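Local atomic coordinates of Emp46p (Saccharomyces cerevisiae, PDB entry 2A6V), a protein that acts as a calcium-independent cargo receptor in glycoprotein secretion, with a potassium-bound, lectin-like domain that recognises carbohydrate. Residues A[7-13]-A[214-219]; A[85-91]-A[108-114]; A[99-103]-A[199-203]. All blocks are in the same frame, centred on the assembly; numbering follows the deposited sequence.

Contact 1: A[7-13]-A[214-219]; sequences WNKGYSL and KMKLYD
N8 and L217 tie the N-terminal loop of this legume-lectin-type beta sandwich to the last strand, 209-218. The backbone N of N8 donates to L217 O at 2.8 Å, and the strand's own N-H, L217 N, is accepted by a side chain, S12 OG (3.1 Å, 170°). That hydroxyl in turn donates to N8 O at 2.7 Å, from one face of the carbonyl, while Y11 N reaches the same oxygen from the other face, so the loop is folded back on itself as it meets the strand. A third link, L13 N to M215 O at 2.9 Å, completes the tight part. Here L13 lies across M215 at about a right angle, with L13 CD1 3.8 Å from M215 CB, and the M215 methyl presses on Y11 O, a buried carbonyl with no polar partner in the model. W29 and I197 also pack on M215.

The outer side is looser. W7 is exposed; its CB sits over the Y218 ring, and K216 lays CE over the indole's six-membered ring, 3.7 Å from the centroid, with NZ off-centre in a cation-pi contact. At the far end N8 holds CG anti to its backbone N (chi1 -177°), which carries the amide out to D219: D219 OD1, which also bonds Y60 OH, is met on its syn side by N8 ND2 at 3.1 Å, with amide and carboxylate planes 85° apart.

Contact 2: A[85-91]-A[108-114]; sequences LAFWLKQ and FNGLMIL
F87 and I113 form a hydrogen-bonded pair between two antiparallel strands, F87 N to I113 O at 2.8 Å and I113 N to F87 O at 2.9 Å. L89 and L111 repeat the exchange two residues on, and Q91 N reaches N109 O beyond them, so F87 N, I113 N, L89 N, L111 N and Q91 N each find a carbonyl across the pair. At the end of the run water 2 bridges the chains, accepting from N109 N and donating to Q91 O.

The side chains add one more polar bond. Q91 NE2 donates to N109 OD1 at 2.8 Å; the oxygen lies in the amide plane of Q91, but the nitrogen approaches from above the carbonyl plane of N109, with the two amides turned 87° apart. Q91 OE1 is taken by S193 OG. G110, lacking a side chain, brings its CA within 3.3 Å of L89 O.

W88 carries the packing on one face of the sheet. M112 runs alongside it, its chain trans from CG anti to the backbone N (chi1 -178°) and bent only at its methyl end, which lays CG over the six-membered ring and sets SD 3.4 Å from W88 CH2 in a Met-aromatic contact. The same indole turns its edge to the F108 face in a T-shaped pair, CZ3 over the ring centre. W88 NE1 is satisfied by S200 OG, and K90 NZ by S104 OG. M112 also touches Y128, a potassium-binding residue.

The opposite face, with F87, L89, L111 and I113, is the inner side of the beta sandwich and packs on L160 and L162 of strand 158-165 in the second sheet, while strands 196-202 and 124-131 flank the pair within its own.

Contact 3: A[99-103]-A[199-203]; sequences ELFGG and TSAIN
This is a loop-against-strand contact: F101, G102 and G103, in the long connection between strands 84-90 and 111-115, lie over S200 and I202 of strand 196-202, on one face of the seven-stranded sheet that contains all three strands. S200 makes the single direct hydrogen bond between the segments. With chi1 at 68°, its OG stands between the backbone N and the carbonyl carbon, pointing up into the loop, and donates to F101 O at 2.6 Å. The hydroxyl comes in well above the carbonyl plane, 42° out of it. S200 OG, also the acceptor for W88 NE1, is thus used in both directions, and its rotation is probably fixed.

The loop is shaped to receive it. G103 N bonds back to L100 O at 2.9 Å, closing a type I' beta turn in which F101 and G102 both have positive phi. G103 CA then comes to 3.2 Å from S200 OG, where a side chain on G103 would fall on the hydroxyl. At G102 the positive phi itself favours glycine, and a CB there would run into A201 O. Further along the strand, I202 touches the loop through one branch: I202 CG2 meets F101 CA at 3.9 Å and the ring atom F101 CD1 at 4.1 Å, the two side chains crossing at about a right angle.

F101 also packs on L114 and on I138, which belongs to the site of a bound potassium ion. Loops folded over one sheet beside a metal site are typical of legume-type lectins, where such loops shape the carbohydrate-binding region.

How the contacts relate
Contacts 2 and 3 belong to one sheet, their centres 11 Å apart, and meet directly: A86 N lies 2.8 Å from S200 O and A86 O 2.9 Å from T199 OG1, both probable hydrogen bonds. Contact 1 joins the N-terminal loop to the other sheet, its centre 18 Å from that of contact 2 and 22 Å from that of contact 3, on the opposite side of the chain's centre from the latter. The L13 side chain is about 9 Å from a potassium ion, probably the one at L26 and W29; the F101 and L114 side chains are about 9 and 8 Å from an ion, probably the one bound by Y128, I138, E139 and S141.

Contact 1: A[7-13]-A[214-219]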
# COMPACT_ATOMS: atom_id res chain seq x y z
N TRP A 7 16.88 7.89 3.84
CA TRP A 7 15.43 7.89 3.90
C TRP A 7 14.93 8.91 4.90
O TRP A 7 15.64 9.29 5.84
CB TRP A 7 14.85 6.50 4.16
CG TRP A 7 15.17 5.93 5.48
CD1 TRP A 7 14.52 6.17 6.66
CD2 TRP A 7 16.20 4.99 5.78
NE1 TRP A 7 15.10 5.46 7.68
CE2 TRP A 7 16.14 4.72 7.17
CE3 TRP A 7 17.19 4.35 5.02
CZ2 TRP A 7 17.01 3.84 7.80
CZ3 TRP A 7 18.07 3.47 5.66
CH2 TRP A 7 17.97 3.23 7.04
N ASN A 8 13.71 9.36 4.67
CA ASN A 8 13.06 10.35 5.47
C ASN A 8 12.41 9.64 6.65
O ASN A 8 11.37 9.02 6.50
CB ASN A 8 12.02 11.06 4.60
CG ASN A 8 11.32 12.19 5.32
OD1 ASN A 8 11.20 12.19 6.54
ND2 ASN A 8 10.83 13.14 4.55
N LYS A 9 13.04 9.74 7.82
CA LYS A 9 12.60 9.02 9.02
C LYS A 9 11.19 9.36 9.41
O LYS A 9 10.44 8.48 9.85
CB LYS A 9 13.54 9.31 10.19
CG LYS A 9 14.88 8.64 10.07
CD LYS A 9 15.78 9.02 11.24
CE LYS A 9 16.89 8.01 11.42
NZ LYS A 9 17.73 7.94 10.21
N GLY A 10 10.82 10.63 9.24
CA GLY A 10 9.49 11.10 9.60
C GLY A 10 8.34 10.48 8.81
O GLY A 10 7.22 10.43 9.29
N TYR A 11 8.64 10.00 7.60
CA TYR A 11 7.64 9.35 6.76
C TYR A 11 8.00 7.89 6.46
O TYR A 11 7.59 7.33 5.44
CB TYR A 11 7.51 10.14 5.47
CG TYR A 11 6.86 11.50 5.64
CD1 TYR A 11 5.50 11.66 5.44
CD2 TYR A 11 7.60 12.61 6.01
CE1 TYR A 11 4.88 12.90 5.60
CE2 TYR A 11 6.99 13.86 6.18
CZ TYR A 11 5.64 13.99 5.97
OH TYR A 11 5.05 15.24 6.12
N SER A 12 8.74 7.26 7.35
CA SER A 12 9.10 5.85 7.25
C SER A 12 8.69 5.09 8.50
O SER A 12 8.37 5.70 9.53
CB SER A 12 10.61 5.68 7.03
OG SER A 12 11.06 6.40 5.90
N LEU A 13 8.62 3.78 8.39
CA LEU A 13 8.54 2.94 9.58
C LEU A 13 9.94 2.83 10.16
O LEU A 13 10.92 2.76 9.42
CB LEU A 13 8.01 1.54 9.25
CG LEU A 13 6.51 1.41 9.08
CD1 LEU A 13 6.16 0.01 8.57
CD2 LEU A 13 5.74 1.73 10.41
N LYS A 214 8.67 -3.69 6.46
CA LYS A 214 9.47 -2.48 6.35
C LYS A 214 8.73 -1.48 5.49
O LYS A 214 7.91 -1.84 4.63
CB LYS A 214 10.84 -2.78 5.76
CG LYS A 214 11.83 -1.65 5.73
CD LYS A 214 13.28 -2.15 5.38
CE LYS A 214 13.33 -3.41 4.53
NZ LYS A 214 14.73 -3.73 4.07
N MET A 215 8.96 -0.21 5.76
CA MET A 215 8.51 0.85 4.86
C MET A 215 9.45 2.05 4.95
O MET A 215 9.76 2.50 6.05
CB MET A 215 7.07 1.27 5.15
CG MET A 215 6.52 2.38 4.21
SD MET A 215 7.04 4.05 4.69
CE MET A 215 6.23 5.05 3.50
N LYS A 216 9.94 2.51 3.82
CA LYS A 216 10.83 3.67 3.75
C LYS A 216 10.33 4.61 2.68
O LYS A 216 9.88 4.18 1.62
CB LYS A 216 12.24 3.24 3.38
CG LYS A 216 12.95 2.40 4.41
CD LYS A 216 14.38 2.05 3.96
CE LYS A 216 15.13 1.27 5.03
NZ LYS A 216 16.39 0.66 4.51
N LEU A 217 10.40 5.90 2.96
CA LEU A 217 10.18 6.92 1.96
C LEU A 217 11.48 7.69 1.81
O LEU A 217 12.16 7.94 2.80
CB LEU A 217 9.04 7.87 2.34
CG LEU A 217 8.80 9.05 1.38
CD1 LEU A 217 7.35 9.44 1.38
CD2 LEU A 217 9.69 10.30 1.67
N TYR A 218 11.81 8.05 0.57
CA TYR A 218 12.98 8.86 0.25
C TYR A 218 12.53 10.10 -0.50
O TYR A 218 11.67 10.04 -1.38
CB TYR A 218 13.99 8.10 -0.62
CG TYR A 218 14.48 6.76 -0.11
CD1 TYR A 218 15.76 6.61 0.41
CD2 TYR A 218 13.66 5.63 -0.16
CE1 TYR A 218 16.20 5.37 0.88
CE2 TYR A 218 14.09 4.41 0.29
CZ TYR A 218 15.35 4.28 0.81
OH TYR A 218 15.75 3.04 1.26
N ASP A 219 13.15 11.22 -0.19
CA ASP A 219 12.81 12.49 -0.80
C ASP A 219 13.51 12.62 -2.17
O ASP A 219 14.02 13.69 -2.52
CB ASP A 219 13.25 13.66 0.09
CG ASP A 219 12.50 13.74 1.42
OD1 ASP A 219 11.34 13.29 1.54
OD2 ASP A 219 13.01 14.29 2.41
O HOH W 1 10.92 0.08 8.12

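Contact 2: A[85-91]-A[108-114]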
# COMPACT_ATOMS: atom_id res chain seq x y z
N LEU A 85 -4.43 -6.96 -0.41
CA LEU A 85 -3.51 -6.02 0.22
C LEU A 85 -3.36 -4.79 -0.68
O LEU A 85 -3.01 -4.90 -1.86
CB LEU A 85 -2.18 -6.71 0.43
CG LEU A 85 -0.99 -5.84 0.81
CD1 LEU A 85 -1.12 -5.20 2.17
CD2 LEU A 85 0.29 -6.69 0.78
N ALA A 86 -3.64 -3.62 -0.14
CA ALA A 86 -3.64 -2.35 -0.87
C ALA A 86 -2.59 -1.39 -0.36
O ALA A 86 -2.35 -1.32 0.85
CB ALA A 86 -5.02 -1.71 -0.84
N PHE A 87 -2.00 -0.64 -1.28
CA PHE A 87 -1.10 0.46 -0.96
C PHE A 87 -1.71 1.72 -1.53
O PHE A 87 -2.08 1.73 -2.70
CB PHE A 87 0.28 0.19 -1.54
CG PHE A 87 0.90 -1.04 -0.98
CD1 PHE A 87 1.56 -0.99 0.24
CD2 PHE A 87 0.80 -2.25 -1.64
CE1 PHE A 87 2.10 -2.14 0.78
CE2 PHE A 87 1.34 -3.39 -1.10
CZ PHE A 87 2.00 -3.34 0.12
N TRP A 88 -1.76 2.77 -0.72
CA TRP A 88 -2.56 3.94 -1.01
C TRP A 88 -1.72 5.21 -1.04
O TRP A 88 -0.82 5.41 -0.20
CB TRP A 88 -3.60 4.15 0.08
CG TRP A 88 -4.51 3.02 0.34
CD1 TRP A 88 -4.33 2.04 1.25
CD2 TRP A 88 -5.78 2.75 -0.29
NE1 TRP A 88 -5.39 1.16 1.23
CE2 TRP A 88 -6.29 1.58 0.29
CE3 TRP A 88 -6.53 3.39 -1.28
CZ2 TRP A 88 -7.53 1.03 -0.08
CZ3 TRP A 88 -7.75 2.83 -1.66
CH2 TRP A 88 -8.23 1.66 -1.05
N LEU A 89 -2.05 6.07 -2.00
CA LEU A 89 -1.69 7.48 -1.98
C LEU A 89 -3.01 8.22 -2.17
O LEU A 89 -3.61 8.10 -3.23
CB LEU A 89 -0.72 7.82 -3.11
CG LEU A 89 0.63 7.12 -3.15
CD1 LEU A 89 1.47 7.70 -4.28
CD2 LEU A 89 1.38 7.26 -1.86
N LYS A 90 -3.49 8.94 -1.16
CA LYS A 90 -4.82 9.56 -1.23
C LYS A 90 -4.77 11.05 -0.88
O LYS A 90 -3.95 11.48 -0.09
CB LYS A 90 -5.78 8.85 -0.27
CG LYS A 90 -6.06 7.40 -0.66
CD LYS A 90 -7.45 6.88 -0.26
CE LYS A 90 -7.86 7.31 1.13
NZ LYS A 90 -9.19 6.79 1.47
N GLN A 91 -5.65 11.84 -1.50
CA GLN A 91 -5.74 13.28 -1.23
C GLN A 91 -7.16 13.67 -0.87
O GLN A 91 -8.08 12.86 -1.00
CB GLN A 91 -5.24 14.09 -2.44
CG GLN A 91 -6.01 13.83 -3.73
CD GLN A 91 -5.67 14.81 -4.84
OE1 GLN A 91 -4.88 15.74 -4.64
NE2 GLN A 91 -6.25 14.59 -6.01
N PHE A 108 -13.03 7.52 -3.35
CA PHE A 108 -11.82 8.15 -2.84
C PHE A 108 -11.14 8.90 -3.97
O PHE A 108 -11.47 8.74 -5.14
CB PHE A 108 -10.88 7.10 -2.22
CG PHE A 108 -10.28 6.14 -3.22
CD1 PHE A 108 -9.04 6.39 -3.80
CD2 PHE A 108 -10.96 5.00 -3.57
CE1 PHE A 108 -8.51 5.49 -4.73
CE2 PHE A 108 -10.44 4.11 -4.49
CZ PHE A 108 -9.21 4.35 -5.07
N ASN A 109 -10.20 9.74 -3.58
CA ASN A 109 -9.44 10.56 -4.50
C ASN A 109 -7.98 10.17 -4.35
O ASN A 109 -7.32 10.51 -3.37
CB ASN A 109 -9.64 12.03 -4.17
CG ASN A 109 -9.25 12.92 -5.31
OD1 ASN A 109 -8.26 12.68 -6.01
ND2 ASN A 109 -10.03 13.98 -5.52
N GLY A 110 -7.50 9.39 -5.30
CA GLY A 110 -6.12 8.98 -5.26
C GLY A 110 -5.84 7.71 -6.00
O GLY A 110 -6.53 7.36 -6.95
N LEU A 111 -4.81 7.02 -5.53
CA LEU A 111 -4.22 5.86 -6.17
C LEU A 111 -4.26 4.69 -5.21
O LEU A 111 -3.91 4.84 -4.04
CB LEU A 111 -2.78 6.17 -6.55
CG LEU A 111 -1.90 5.02 -7.00
CD1 LEU A 111 -2.37 4.41 -8.35
CD2 LEU A 111 -0.44 5.47 -7.10
N MET A 112 -4.75 3.57 -5.71
CA MET A 112 -4.76 2.31 -4.98
C MET A 112 -4.00 1.28 -5.81
O MET A 112 -4.41 0.98 -6.94
CB MET A 112 -6.20 1.83 -4.77
CG MET A 112 -6.30 0.54 -3.98
SD MET A 112 -7.91 -0.21 -3.85
CE MET A 112 -8.14 -0.75 -5.52
N ILE A 113 -2.96 0.69 -5.24
CA ILE A 113 -2.20 -0.37 -5.86
C ILE A 113 -2.52 -1.63 -5.09
O ILE A 113 -2.24 -1.72 -3.88
CB ILE A 113 -0.68 -0.06 -5.85
CG1 ILE A 113 -0.42 1.26 -6.61
CG2 ILE A 113 0.10 -1.23 -6.41
CD1 ILE A 113 1.03 1.73 -6.59
N LEU A 114 -3.10 -2.62 -5.75
CA LEU A 114 -3.76 -3.70 -5.10
C LEU A 114 -3.13 -5.02 -5.48
O LEU A 114 -2.96 -5.31 -6.67
CB LEU A 114 -5.23 -3.70 -5.49
CG LEU A 114 -6.09 -4.83 -4.98
CD1 LEU A 114 -6.18 -4.86 -3.46
CD2 LEU A 114 -7.48 -4.69 -5.59
O HOH W 2 -9.73 10.27 -0.79

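Contact 3: A[99-103]-A[199-203]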
# COMPACT_ATOMS: atom_id res chain seq x y z
N GLU A 99 -14.36 0.05 3.60
CA GLU A 99 -15.12 -0.86 2.73
C GLU A 99 -14.27 -1.42 1.61
O GLU A 99 -14.51 -2.53 1.14
CB GLU A 99 -16.40 -0.17 2.21
CG GLU A 99 -17.29 -0.94 1.23
CD GLU A 99 -17.99 -2.16 1.82
OE1 GLU A 99 -17.79 -2.46 3.01
OE2 GLU A 99 -18.71 -2.83 1.05
N LEU A 100 -13.25 -0.68 1.20
CA LEU A 100 -12.35 -1.10 0.14
C LEU A 100 -11.01 -1.59 0.72
O LEU A 100 -10.20 -0.81 1.22
CB LEU A 100 -12.14 0.07 -0.82
CG LEU A 100 -11.44 -0.23 -2.14
CD1 LEU A 100 -12.13 -1.34 -2.94
CD2 LEU A 100 -11.37 1.06 -2.96
N PHE A 101 -10.82 -2.91 0.69
CA PHE A 101 -9.61 -3.58 1.21
C PHE A 101 -9.13 -3.13 2.57
O PHE A 101 -7.95 -3.00 2.83
CB PHE A 101 -8.53 -3.62 0.10
CG PHE A 101 -8.96 -4.45 -1.05
CD1 PHE A 101 -8.86 -5.81 -0.98
CD2 PHE A 101 -9.59 -3.86 -2.16
CE1 PHE A 101 -9.31 -6.61 -2.01
CE2 PHE A 101 -10.07 -4.65 -3.18
CZ PHE A 101 -9.92 -6.04 -3.11
N GLY A 102 -10.10 -2.91 3.46
CA GLY A 102 -9.82 -2.49 4.82
C GLY A 102 -9.26 -1.09 4.97
O GLY A 102 -8.82 -0.72 6.06
N GLY A 103 -9.28 -0.30 3.92
CA GLY A 103 -8.51 0.93 3.91
C GLY A 103 -9.20 2.23 3.56
O GLY A 103 -8.72 3.29 3.94
N THR A 199 -1.22 1.66 3.90
CA THR A 199 -1.49 0.32 3.41
C THR A 199 -2.63 -0.27 4.23
O THR A 199 -2.83 0.09 5.41
CB THR A 199 -0.21 -0.55 3.51
OG1 THR A 199 -0.47 -1.84 2.96
CG2 THR A 199 0.23 -0.78 4.97
N SER A 200 -3.36 -1.19 3.64
CA SER A 200 -4.41 -1.90 4.33
C SER A 200 -4.64 -3.26 3.73
O SER A 200 -4.27 -3.51 2.59
CB SER A 200 -5.70 -1.11 4.30
OG SER A 200 -6.20 -1.04 2.97
N ALA A 201 -5.28 -4.14 4.48
CA ALA A 201 -5.62 -5.44 3.96
C ALA A 201 -6.84 -5.98 4.64
O ALA A 201 -7.21 -5.52 5.71
CB ALA A 201 -4.46 -6.40 4.12
N ILE A 202 -7.46 -6.95 4.00
CA ILE A 202 -8.55 -7.71 4.57
C ILE A 202 -8.40 -9.15 4.08
O ILE A 202 -7.99 -9.40 2.96
CB ILE A 202 -9.92 -7.10 4.16
CG1 ILE A 202 -11.06 -7.78 4.91
CG2 ILE A 202 -10.14 -7.16 2.64
CD1 ILE A 202 -12.42 -7.16 4.59
N ASN A 203 -8.71 -10.10 4.96
CA ASN A 203 -8.69 -11.51 4.62
C ASN A 203 -10.09 -12.10 4.79
O ASN A 203 -11.08 -11.37 4.85
CB ASN A 203 -7.60 -12.24 5.42
CG ASN A 203 -7.95 -12.40 6.88
OD1 ASN A 203 -9.01 -11.97 7.31
ND2 ASN A 203 -7.04 -13.03 7.65